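2-oxoglutarate (2OG) and Fe(II)-dependent oxygenase superfamily protein (Arabidopsis thaliana, PDB 6KWA) probably catalyses the irreversible 2-oxoglutarate-dependent oxidation of the auxin indole-3-acetic acid to inactive 2-oxoindole-3-acetic acid, so removing the hormone. Local coordinates at residues C28-N33 against P204-I209; E57-N62 against D100-S105; Y154-E159 against T236-I241. All blocks are in the same frame, centred on the assembly; numbering follows the deposited sequence.

Contact 1 (C28-N33 against P204-I209); sequences CFRVIN and PNTLAI
F29, R30 and V31 pair with I209, A208 and L207 where an N-terminal strand, 28-32, joins the major sheet of the double-stranded beta-helix (jelly-roll) fold. The short strands run antiparallel, with their directions 151° apart. Two hydrogen-bonded pairs flank the non-hydrogen-bonded pair R30-A208. In the first, F29 N reaches I209 O over 2.8 Å and I209 N returns to F29 O at 2.6 Å. In the second, V31 N to L207 O measures 2.9 Å, whereas the return bond from L207 N to V31 O stretches to 3.3 Å.

On the face carrying F29, V31, L207 and I209 the contact is apolar. F29 holds its CG between its own N and carbonyl carbon (chi1 56°), which swings the ring under I209. There I209 CB sits 3.9 Å from the ring centroid and only 11° off the ring normal, a CH-pi contact; I209 CG1 lies 3.7 Å from F29 CE1, and CG2 lies over CZ on the same face. I19, A22 and S23 of helix 12-25 also touch this ring. With an alanine at F29, I209 would probably lose the surface beneath its CB, and a gap would be likely to open toward helix 12-25.

The face with R30 and A208 is more polar. R30 passes its aliphatic chain beside T206 and sends its NH1 to T4 and its NH2 to the carbonyl of D201, while T206 OG1 binds the carbonyl of L203. At the strand's end the methyls I32 CG2 and T206 CG2 lie side by side, 3.5 Å apart.

Contact 2 (E57-N62 against D100-S105); sequences EVKVRN and DQLEAS
V58 and N62 meet Q101 and L102 in the close part of a contact between two chain turns, each at the end of a helix, while R61 and E103 join across its solvent side. Both backbones change direction here. K59 to N62 form a type I turn, and E103, with positive phi (53°), closes the helix before it in a Schellman motif. Q101 O, in the last turn of that helix, meets V58 and R61.

The inner part is mostly aliphatic, with one amide-amide bond made by the buried N62. V58 puts CG1 3.4 Å from Q101 O and 3.9 Å from L102 CA. The two methyls of L102 spread apart, CD1 lying 4.1 Å from K59 CA and CD2 4.0 Å from N62 CB. The N62 side chain, with CG anti to its N (chi1 179°), delivers ND2 to Q101 OE1 at 3.3 Å. This bond is long but nearly straight, and OE1 lies almost in the amide plane of N62 although the two amides cross steeply. N62 ND2 also binds the carbonyl of G85, so this buried amide nitrogen has two acceptors.

Outward the contact is charged and open to solvent, with R61 and E103 both exposed. R61 bends at chi3 and lays its guanidinium with one face over Q101 O, NH1 being 3.3 Å from that oxygen at an angle too poor for a hydrogen bond. Its NH2 forms a salt bridge with E103 OE2 at 3.0 Å, but the fit is skewed: the donor comes from above the carboxylate plane, and the guanidinium and carboxylate planes stand 67° apart.

L84 of strand 81-87 touches N62 and L102, K59 reaches E82 of the same strand, and S105 caps the start of helix 106-133.

Contact 3 (Y154-E159 against T236-I241); sequences YHFKPE and TMRYSI
Y154 and R238 face each other as a hydrogen-bonded antiparallel pair, and both, with S240, belong to the 2-oxoglutarate site observed for this protein, though no cosubstrate is bound in this model. R238 and S240 form the RxS motif of the family. Y154 N gives a bond of 2.7 Å to R238 O, and R238 N answers to Y154 O at 3.0 Å; past this pair F156 N bonds to T236 O.

The tyrosine can be followed outward. As a directly paired position, both side chains leave the same face of the sheet, Y154 CB 3.9 Å from R238 CB. CG stands anti to the carbonyl carbon (chi1 -61°), which brings the ring alongside the extended arginine. R238 NH1 lies over one face, off toward one side: 3.2 Å from Y154 CD2 and 3.1 Å from CE2, with CG and CZ farther from it. The guanidinium turns its edge to the ring, the planes standing 65° apart. The Y81 ring meets it too. Farther out, CE2 has S240 OG at the ring edge, 3.7 Å away, and at the tip Y154 OH stays 4.1 Å from S240 OG, too far for a bond. S240 OG is held instead by N152 ND2, and R238 NH2 by D180 in a salt bridge, which probably steadies the arginine.

On the reverse face M237 bends back so that its CE lies 3.8 Å from the centroid of the H155 ring, 24° off the normal, a CH-pi contact.

Strand 237-245 runs between strands 175-179 and 147-155, while Y239 and I241 turn toward helix 38-51.

Contacts 1 and 3 belong to one mixed sheet, whose strand 175-179 lies between their strands 207-211 and 237-245; contact 2 lies apart, toward the surface, its centre about 22 Å from the centre of the chain. Contact 1 is the most buried, joining the N-terminal region to the oxygenase fold by backbone pairing and an apolar face. Contact 3 uses the same antiparallel bonding but turns tyrosine, arginine and serine toward the cosubstrate pocket, near the magnesium ion held by H169, D171 and H228. Contact 2 has no strand pairing; side-chain bonds and an exposed salt bridge join helix ends, with nearest atoms about 9 Å from contact 3.

Contact 1 (C28-N33 against P204-I209)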
loop_
_atom_site.group_PDB
_atom_site.type_symbol
_atom_site.label_atom_id
_atom_site.label_comp_id
_atom_site.label_asym_id
_atom_site.label_seq_id
_atom_site.Cartn_x
_atom_site.Cartn_y
_atom_site.Cartn_z
ATOM N N CYS A 28 -7.163 6.092 6.381
ATOM C CA CYS A 28 -6.840 6.094 4.972
ATOM C C CYS A 28 -7.151 7.429 4.360
ATOM O O CYS A 28 -7.918 8.215 4.916
ATOM C CB CYS A 28 -7.626 4.985 4.245
ATOM S SG CYS A 28 -9.425 5.129 4.464
ATOM N N PHE A 29 -6.547 7.686 3.212
ATOM C CA PHE A 29 -6.847 8.886 2.449
ATOM C C PHE A 29 -6.301 8.747 1.055
ATOM O O PHE A 29 -5.370 8.001 0.816
ATOM C CB PHE A 29 -6.295 10.147 3.130
ATOM C CG PHE A 29 -4.834 10.109 3.410
ATOM C CD1 PHE A 29 -3.925 10.693 2.541
ATOM C CD2 PHE A 29 -4.363 9.521 4.580
ATOM C CE1 PHE A 29 -2.578 10.674 2.821
ATOM C CE2 PHE A 29 -3.006 9.477 4.852
ATOM C CZ PHE A 29 -2.105 10.077 3.979
ATOM N N ARG A 30 -6.850 9.541 0.156
ATOM C CA ARG A 30 -6.405 9.568 -1.219
ATOM C C ARG A 30 -5.411 10.723 -1.328
ATOM O O ARG A 30 -5.532 11.692 -0.582
ATOM C CB ARG A 30 -7.631 9.770 -2.125
ATOM C CG ARG A 30 -7.464 9.476 -3.612
ATOM C CD ARG A 30 -8.821 9.679 -4.359
ATOM N NE ARG A 30 -9.701 8.508 -4.323
ATOM C CZ ARG A 30 -10.883 8.448 -3.707
ATOM N NH1 ARG A 30 -11.374 9.500 -3.055
ATOM N NH2 ARG A 30 -11.593 7.324 -3.760
ATOM N N VAL A 31 -4.399 10.610 -2.186
ATOM C CA VAL A 31 -3.554 11.759 -2.461
ATOM C C VAL A 31 -3.643 12.133 -3.941
ATOM O O VAL A 31 -3.761 11.268 -4.827
ATOM C CB VAL A 31 -2.074 11.548 -2.060
ATOM C CG1 VAL A 31 -1.958 11.516 -0.534
ATOM C CG2 VAL A 31 -1.460 10.283 -2.692
ATOM N N ILE A 32 -3.644 13.443 -4.182
ATOM C CA ILE A 32 -3.531 14.019 -5.518
ATOM C C ILE A 32 -2.327 14.935 -5.525
ATOM O O ILE A 32 -1.821 15.314 -4.455
ATOM C CB ILE A 32 -4.775 14.835 -5.906
ATOM C CG1 ILE A 32 -5.048 15.899 -4.833
ATOM C CG2 ILE A 32 -5.972 13.933 -6.103
ATOM C CD1 ILE A 32 -6.172 16.858 -5.179
ATOM N N ASN A 33 -1.866 15.281 -6.724
ATOM C CA ASN A 33 -0.629 16.038 -6.911
ATOM C C ASN A 33 0.502 15.430 -6.107
ATOM O O ASN A 33 1.280 16.131 -5.462
ATOM C CB ASN A 33 -0.850 17.504 -6.532
ATOM C CG ASN A 33 -2.056 18.115 -7.244
ATOM O OD1 ASN A 33 -2.457 17.660 -8.326
ATOM N ND2 ASN A 33 -2.665 19.121 -6.621
ATOM N N PRO A 204 -8.834 8.549 -11.245
ATOM C CA PRO A 204 -7.610 8.484 -12.081
ATOM C C PRO A 204 -6.482 9.447 -11.656
ATOM O O PRO A 204 -6.729 10.522 -11.109
ATOM C CB PRO A 204 -8.127 8.854 -13.474
ATOM C CG PRO A 204 -9.598 8.485 -13.447
ATOM C CD PRO A 204 -10.062 8.731 -12.043
ATOM N N ASN A 205 -5.248 9.047 -11.956
ATOM C CA ASN A 205 -4.020 9.670 -11.430
ATOM C C ASN A 205 -3.982 9.978 -9.933
ATOM O O ASN A 205 -3.269 10.894 -9.508
ATOM C CB ASN A 205 -3.737 10.999 -12.143
ATOM C CG ASN A 205 -3.986 10.945 -13.627
ATOM O OD1 ASN A 205 -3.647 9.966 -14.301
ATOM N ND2 ASN A 205 -4.555 12.019 -14.158
ATOM N N THR A 206 -4.599 9.147 -9.109
ATOM C CA THR A 206 -4.535 9.398 -7.674
ATOM C C THR A 206 -4.022 8.105 -7.085
ATOM O O THR A 206 -4.044 7.057 -7.756
ATOM C CB THR A 206 -5.910 9.745 -7.059
ATOM O OG1 THR A 206 -6.772 8.597 -7.101
ATOM C CG2 THR A 206 -6.548 10.905 -7.805
ATOM N N LEU A 207 -3.536 8.182 -5.855
ATOM C CA LEU A 207 -3.096 7.000 -5.115
ATOM C C LEU A 207 -3.908 6.908 -3.806
ATOM O O LEU A 207 -4.308 7.931 -3.256
ATOM C CB LEU A 207 -1.587 7.074 -4.842
ATOM C CG LEU A 207 -0.703 7.073 -6.093
ATOM C CD1 LEU A 207 0.696 7.549 -5.813
ATOM C CD2 LEU A 207 -0.654 5.679 -6.729
ATOM N N ALA A 208 -4.169 5.690 -3.329
ATOM C CA ALA A 208 -4.887 5.476 -2.079
ATOM C C ALA A 208 -3.886 5.149 -0.974
ATOM O O ALA A 208 -3.043 4.263 -1.124
ATOM C CB ALA A 208 -5.895 4.354 -2.243
ATOM N N ILE A 209 -3.972 5.861 0.135
ATOM C CA ILE A 209 -3.053 5.619 1.232
ATOM C C ILE A 209 -3.854 5.009 2.330
ATOM O O ILE A 209 -4.952 5.460 2.597
ATOM C CB ILE A 209 -2.403 6.911 1.758
ATOM C CG1 ILE A 209 -1.949 7.797 0.605
ATOM C CG2 ILE A 209 -1.261 6.590 2.696
ATOM C CD1 ILE A 209 -0.915 7.192 -0.243
#

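Contact 2 (E57-N62 against D100-S105)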
loop_
_atom_site.group_PDB
_atom_site.type_symbol
_atom_site.label_atom_id
_atom_site.label_comp_id
_atom_site.label_asym_id
_atom_site.label_seq_id
_atom_site.Cartn_x
_atom_site.Cartn_y
_atom_site.Cartn_z
ATOM N N GLU A 57 5.955 -21.279 -14.746
ATOM C CA GLU A 57 7.150 -21.833 -14.146
ATOM C C GLU A 57 8.186 -20.714 -13.957
ATOM O O GLU A 57 9.062 -20.793 -13.088
ATOM C CB GLU A 57 7.623 -23.011 -14.998
ATOM C CG GLU A 57 8.490 -24.024 -14.259
ATOM C CD GLU A 57 8.433 -25.410 -14.939
ATOM O OE1 GLU A 57 7.544 -25.608 -15.812
ATOM O OE2 GLU A 57 9.214 -26.317 -14.552
ATOM N N VAL A 58 8.020 -19.635 -14.716
ATOM C CA VAL A 58 8.784 -18.419 -14.482
ATOM C C VAL A 58 8.267 -17.698 -13.205
ATOM O O VAL A 58 9.052 -17.346 -12.313
ATOM C CB VAL A 58 8.690 -17.448 -15.677
ATOM C CG1 VAL A 58 9.329 -16.093 -15.321
ATOM C CG2 VAL A 58 9.352 -18.049 -16.925
ATOM N N LYS A 59 6.949 -17.531 -13.092
ATOM C CA LYS A 59 6.379 -16.832 -11.934
ATOM C C LYS A 59 6.725 -17.499 -10.617
ATOM O O LYS A 59 7.017 -16.808 -9.645
ATOM C CB LYS A 59 4.870 -16.706 -12.070
ATOM C CG LYS A 59 4.469 -15.751 -13.181
ATOM C CD LYS A 59 2.969 -15.444 -13.198
ATOM C CE LYS A 59 2.124 -16.561 -13.829
ATOM N NZ LYS A 59 0.716 -16.071 -14.111
ATOM N N VAL A 60 6.771 -18.830 -10.602
ATOM C CA VAL A 60 7.052 -19.571 -9.361
ATOM C C VAL A 60 8.481 -19.326 -8.881
ATOM O O VAL A 60 8.815 -19.604 -7.715
ATOM C CB VAL A 60 6.803 -21.101 -9.536
ATOM C CG1 VAL A 60 6.943 -21.845 -8.207
ATOM C CG2 VAL A 60 5.400 -21.355 -10.080
ATOM N N ARG A 61 9.313 -18.787 -9.771
ATOM C CA ARG A 61 10.687 -18.397 -9.447
ATOM C C ARG A 61 10.734 -17.129 -8.558
ATOM O O ARG A 61 11.769 -16.822 -7.952
ATOM C CB ARG A 61 11.473 -18.181 -10.745
ATOM C CG ARG A 61 11.908 -19.470 -11.436
ATOM C CD ARG A 61 12.318 -19.268 -12.918
ATOM N NE ARG A 61 13.144 -18.096 -13.201
ATOM C CZ ARG A 61 13.541 -17.754 -14.430
ATOM N NH1 ARG A 61 14.295 -16.677 -14.608
ATOM N NH2 ARG A 61 13.199 -18.506 -15.482
ATOM N N ASN A 62 9.616 -16.407 -8.475
ATOM C CA ASN A 62 9.487 -15.274 -7.549
ATOM C C ASN A 62 9.341 -15.827 -6.139
ATOM O O ASN A 62 8.246 -16.010 -5.627
ATOM C CB ASN A 62 8.293 -14.382 -7.938
ATOM C CG ASN A 62 8.092 -13.179 -6.996
ATOM O OD1 ASN A 62 6.963 -12.886 -6.607
ATOM N ND2 ASN A 62 9.173 -12.477 -6.651
ATOM N N ASP A 100 15.257 -10.144 -12.679
ATOM C CA ASP A 100 15.933 -11.348 -13.154
ATOM C C ASP A 100 14.964 -12.520 -13.142
ATOM O O ASP A 100 14.787 -13.170 -14.176
ATOM C CB ASP A 100 17.173 -11.658 -12.312
ATOM C CG ASP A 100 18.233 -10.555 -12.404
ATOM O OD1 ASP A 100 18.131 -9.705 -13.322
ATOM O OD2 ASP A 100 19.176 -10.548 -11.579
ATOM N N GLN A 101 14.322 -12.757 -11.987
ATOM C CA GLN A 101 13.378 -13.867 -11.784
ATOM C C GLN A 101 12.227 -13.878 -12.801
ATOM O O GLN A 101 11.800 -14.940 -13.251
ATOM C CB GLN A 101 12.787 -13.848 -10.351
ATOM C CG GLN A 101 13.777 -14.190 -9.218
ATOM C CD GLN A 101 13.201 -14.003 -7.807
ATOM O OE1 GLN A 101 12.158 -13.383 -7.615
ATOM N NE2 GLN A 101 13.894 -14.530 -6.816
ATOM N N LEU A 102 11.703 -12.704 -13.139
ATOM C CA LEU A 102 10.516 -12.635 -13.991
ATOM C C LEU A 102 10.853 -12.389 -15.451
ATOM O O LEU A 102 9.942 -12.198 -16.284
ATOM C CB LEU A 102 9.578 -11.540 -13.499
ATOM C CG LEU A 102 8.553 -11.909 -12.441
ATOM C CD1 LEU A 102 7.630 -13.018 -12.905
ATOM C CD2 LEU A 102 9.263 -12.292 -11.176
ATOM N N GLU A 103 12.155 -12.387 -15.744
ATOM C CA GLU A 103 12.663 -12.149 -17.092
ATOM C C GLU A 103 12.062 -10.868 -17.609
ATOM O O GLU A 103 11.442 -10.823 -18.680
ATOM C CB GLU A 103 12.343 -13.305 -18.026
ATOM C CG GLU A 103 12.907 -14.602 -17.498
ATOM C CD GLU A 103 12.473 -15.812 -18.305
ATOM O OE1 GLU A 103 11.578 -15.671 -19.177
ATOM O OE2 GLU A 103 13.020 -16.906 -18.033
ATOM N N ALA A 104 12.224 -9.824 -16.814
ATOM C CA ALA A 104 11.774 -8.522 -17.232
ATOM C C ALA A 104 12.616 -8.112 -18.431
ATOM O O ALA A 104 13.823 -8.359 -18.483
ATOM C CB ALA A 104 11.902 -7.504 -16.094
ATOM N N SER A 105 11.968 -7.510 -19.410
ATOM C CA SER A 105 12.688 -6.881 -20.473
ATOM C C SER A 105 13.524 -5.737 -19.897
ATOM O O SER A 105 13.361 -5.366 -18.728
ATOM C CB SER A 105 11.699 -6.380 -21.512
ATOM O OG SER A 105 11.038 -5.215 -21.053
#

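Contact 3 (Y154-E159 against T236-I241)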
loop_
_atom_site.group_PDB
_atom_site.type_symbol
_atom_site.label_atom_id
_atom_site.label_comp_id
_atom_site.label_asym_id
_atom_site.label_seq_id
_atom_site.Cartn_x
_atom_site.Cartn_y
_atom_site.Cartn_z
ATOM N N TYR A 154 -6.587 -9.638 -9.893
ATOM C CA TYR A 154 -7.856 -10.194 -9.401
ATOM C C TYR A 154 -8.636 -10.740 -10.574
ATOM O O TYR A 154 -8.811 -10.032 -11.578
ATOM C CB TYR A 154 -8.706 -9.141 -8.652
ATOM C CG TYR A 154 -7.984 -8.619 -7.475
ATOM C CD1 TYR A 154 -8.116 -9.245 -6.250
ATOM C CD2 TYR A 154 -7.107 -7.547 -7.596
ATOM C CE1 TYR A 154 -7.415 -8.806 -5.171
ATOM C CE2 TYR A 154 -6.390 -7.102 -6.519
ATOM C CZ TYR A 154 -6.551 -7.727 -5.320
ATOM O OH TYR A 154 -5.821 -7.244 -4.281
ATOM N N HIS A 155 -9.103 -11.972 -10.450
ATOM C CA HIS A 155 -9.943 -12.502 -11.473
ATOM C C HIS A 155 -11.373 -12.783 -10.989
ATOM O O HIS A 155 -11.614 -13.745 -10.251
ATOM C CB HIS A 155 -9.348 -13.789 -12.001
ATOM C CG HIS A 155 -10.153 -14.382 -13.125
ATOM N ND1 HIS A 155 -10.166 -15.737 -13.387
ATOM C CD2 HIS A 155 -10.989 -13.802 -14.023
ATOM C CE1 HIS A 155 -10.959 -15.950 -14.428
ATOM N NE2 HIS A 155 -11.465 -14.797 -14.839
ATOM N N PHE A 156 -12.321 -11.928 -11.343
ATOM C CA PHE A 156 -13.721 -12.108 -10.926
ATOM C C PHE A 156 -14.547 -12.687 -12.077
ATOM O O PHE A 156 -14.552 -12.146 -13.180
ATOM C CB PHE A 156 -14.293 -10.760 -10.432
ATOM C CG PHE A 156 -13.552 -10.208 -9.239
ATOM C CD1 PHE A 156 -13.192 -11.046 -8.192
ATOM C CD2 PHE A 156 -13.146 -8.887 -9.197
ATOM C CE1 PHE A 156 -12.501 -10.564 -7.117
ATOM C CE2 PHE A 156 -12.447 -8.405 -8.120
ATOM C CZ PHE A 156 -12.125 -9.252 -7.077
ATOM N N LYS A 157 -15.213 -13.804 -11.804
ATOM C CA LYS A 157 -16.076 -14.494 -12.767
ATOM C C LYS A 157 -17.545 -14.208 -12.466
ATOM O O LYS A 157 -17.828 -13.704 -11.390
ATOM C CB LYS A 157 -15.818 -16.001 -12.718
ATOM C CG LYS A 157 -15.329 -16.555 -14.074
ATOM C CD LYS A 157 -14.083 -17.477 -13.996
ATOM C CE LYS A 157 -13.528 -17.612 -15.370
ATOM N NZ LYS A 157 -12.472 -18.714 -15.351
ATOM N N PRO A 158 -18.483 -14.525 -13.396
ATOM C CA PRO A 158 -19.869 -14.045 -13.233
ATOM C C PRO A 158 -20.546 -14.495 -11.941
ATOM O O PRO A 158 -21.480 -13.835 -11.490
ATOM C CB PRO A 158 -20.583 -14.637 -14.446
ATOM C CG PRO A 158 -19.536 -14.640 -15.488
ATOM C CD PRO A 158 -18.258 -15.005 -14.775
ATOM N N GLU A 159 -20.065 -15.582 -11.344
ATOM C CA GLU A 159 -20.634 -16.059 -10.094
ATOM C C GLU A 159 -20.181 -15.204 -8.912
ATOM O O GLU A 159 -20.837 -15.184 -7.867
ATOM C CB GLU A 159 -20.253 -17.527 -9.854
ATOM C CG GLU A 159 -20.856 -18.142 -8.571
ATOM C CD GLU A 159 -22.388 -18.246 -8.590
ATOM O OE1 GLU A 159 -22.995 -18.091 -9.671
ATOM O OE2 GLU A 159 -22.987 -18.478 -7.516
ATOM N N THR A 236 -14.735 -9.377 -14.059
ATOM C CA THR A 236 -13.683 -8.724 -14.815
ATOM C C THR A 236 -12.267 -9.036 -14.283
ATOM O O THR A 236 -12.101 -9.741 -13.271
ATOM C CB THR A 236 -13.930 -7.205 -14.831
ATOM O OG1 THR A 236 -13.083 -6.586 -15.806
ATOM C CG2 THR A 236 -13.641 -6.615 -13.466
ATOM N N MET A 237 -11.257 -8.508 -14.976
ATOM C CA MET A 237 -9.868 -8.604 -14.543
ATOM C C MET A 237 -9.483 -7.281 -13.921
ATOM O O MET A 237 -9.858 -6.224 -14.416
ATOM C CB MET A 237 -8.929 -8.930 -15.703
ATOM C CG MET A 237 -9.048 -10.342 -16.225
ATOM S SD MET A 237 -8.251 -11.541 -15.145
ATOM C CE MET A 237 -8.320 -13.000 -16.187
ATOM N N ARG A 238 -8.769 -7.338 -12.810
ATOM C CA ARG A 238 -8.432 -6.132 -12.073
ATOM C C ARG A 238 -6.957 -6.235 -11.646
ATOM O O ARG A 238 -6.499 -7.304 -11.234
ATOM C CB ARG A 238 -9.408 -5.984 -10.900
ATOM C CG ARG A 238 -9.173 -4.858 -9.928
ATOM C CD ARG A 238 -10.329 -4.834 -8.917
ATOM N NE ARG A 238 -10.171 -3.754 -7.945
ATOM C CZ ARG A 238 -9.353 -3.814 -6.900
ATOM N NH1 ARG A 238 -8.614 -4.894 -6.713
ATOM N NH2 ARG A 238 -9.252 -2.795 -6.055
ATOM N N TYR A 239 -6.196 -5.162 -11.827
ATOM C CA TYR A 239 -4.783 -5.154 -11.476
ATOM C C TYR A 239 -4.504 -4.026 -10.500
ATOM O O TYR A 239 -4.975 -2.930 -10.710
ATOM C CB TYR A 239 -3.927 -4.964 -12.720
ATOM C CG TYR A 239 -4.090 -6.065 -13.751
ATOM C CD1 TYR A 239 -3.307 -7.213 -13.704
ATOM C CD2 TYR A 239 -5.043 -5.957 -14.759
ATOM C CE1 TYR A 239 -3.463 -8.215 -14.626
ATOM C CE2 TYR A 239 -5.202 -6.956 -15.706
ATOM C CZ TYR A 239 -4.411 -8.083 -15.638
ATOM O OH TYR A 239 -4.561 -9.088 -16.566
ATOM N N SER A 240 -3.750 -4.280 -9.440
ATOM C CA SER A 240 -3.400 -3.215 -8.490
ATOM C C SER A 240 -1.939 -3.339 -8.109
ATOM O O SER A 240 -1.342 -4.439 -8.168
ATOM C CB SER A 240 -4.298 -3.236 -7.257
ATOM O OG SER A 240 -3.941 -4.281 -6.380
ATOM N N ILE A 241 -1.335 -2.204 -7.794
ATOM C CA ILE A 241 0.040 -2.190 -7.331
ATOM C C ILE A 241 0.087 -1.644 -5.914
ATOM O O ILE A 241 -0.343 -0.498 -5.692
ATOM C CB ILE A 241 0.919 -1.305 -8.215
ATOM C CG1 ILE A 241 0.693 -1.640 -9.689
ATOM C CG2 ILE A 241 2.337 -1.420 -7.776
ATOM C CD1 ILE A 241 1.056 -0.486 -10.656
#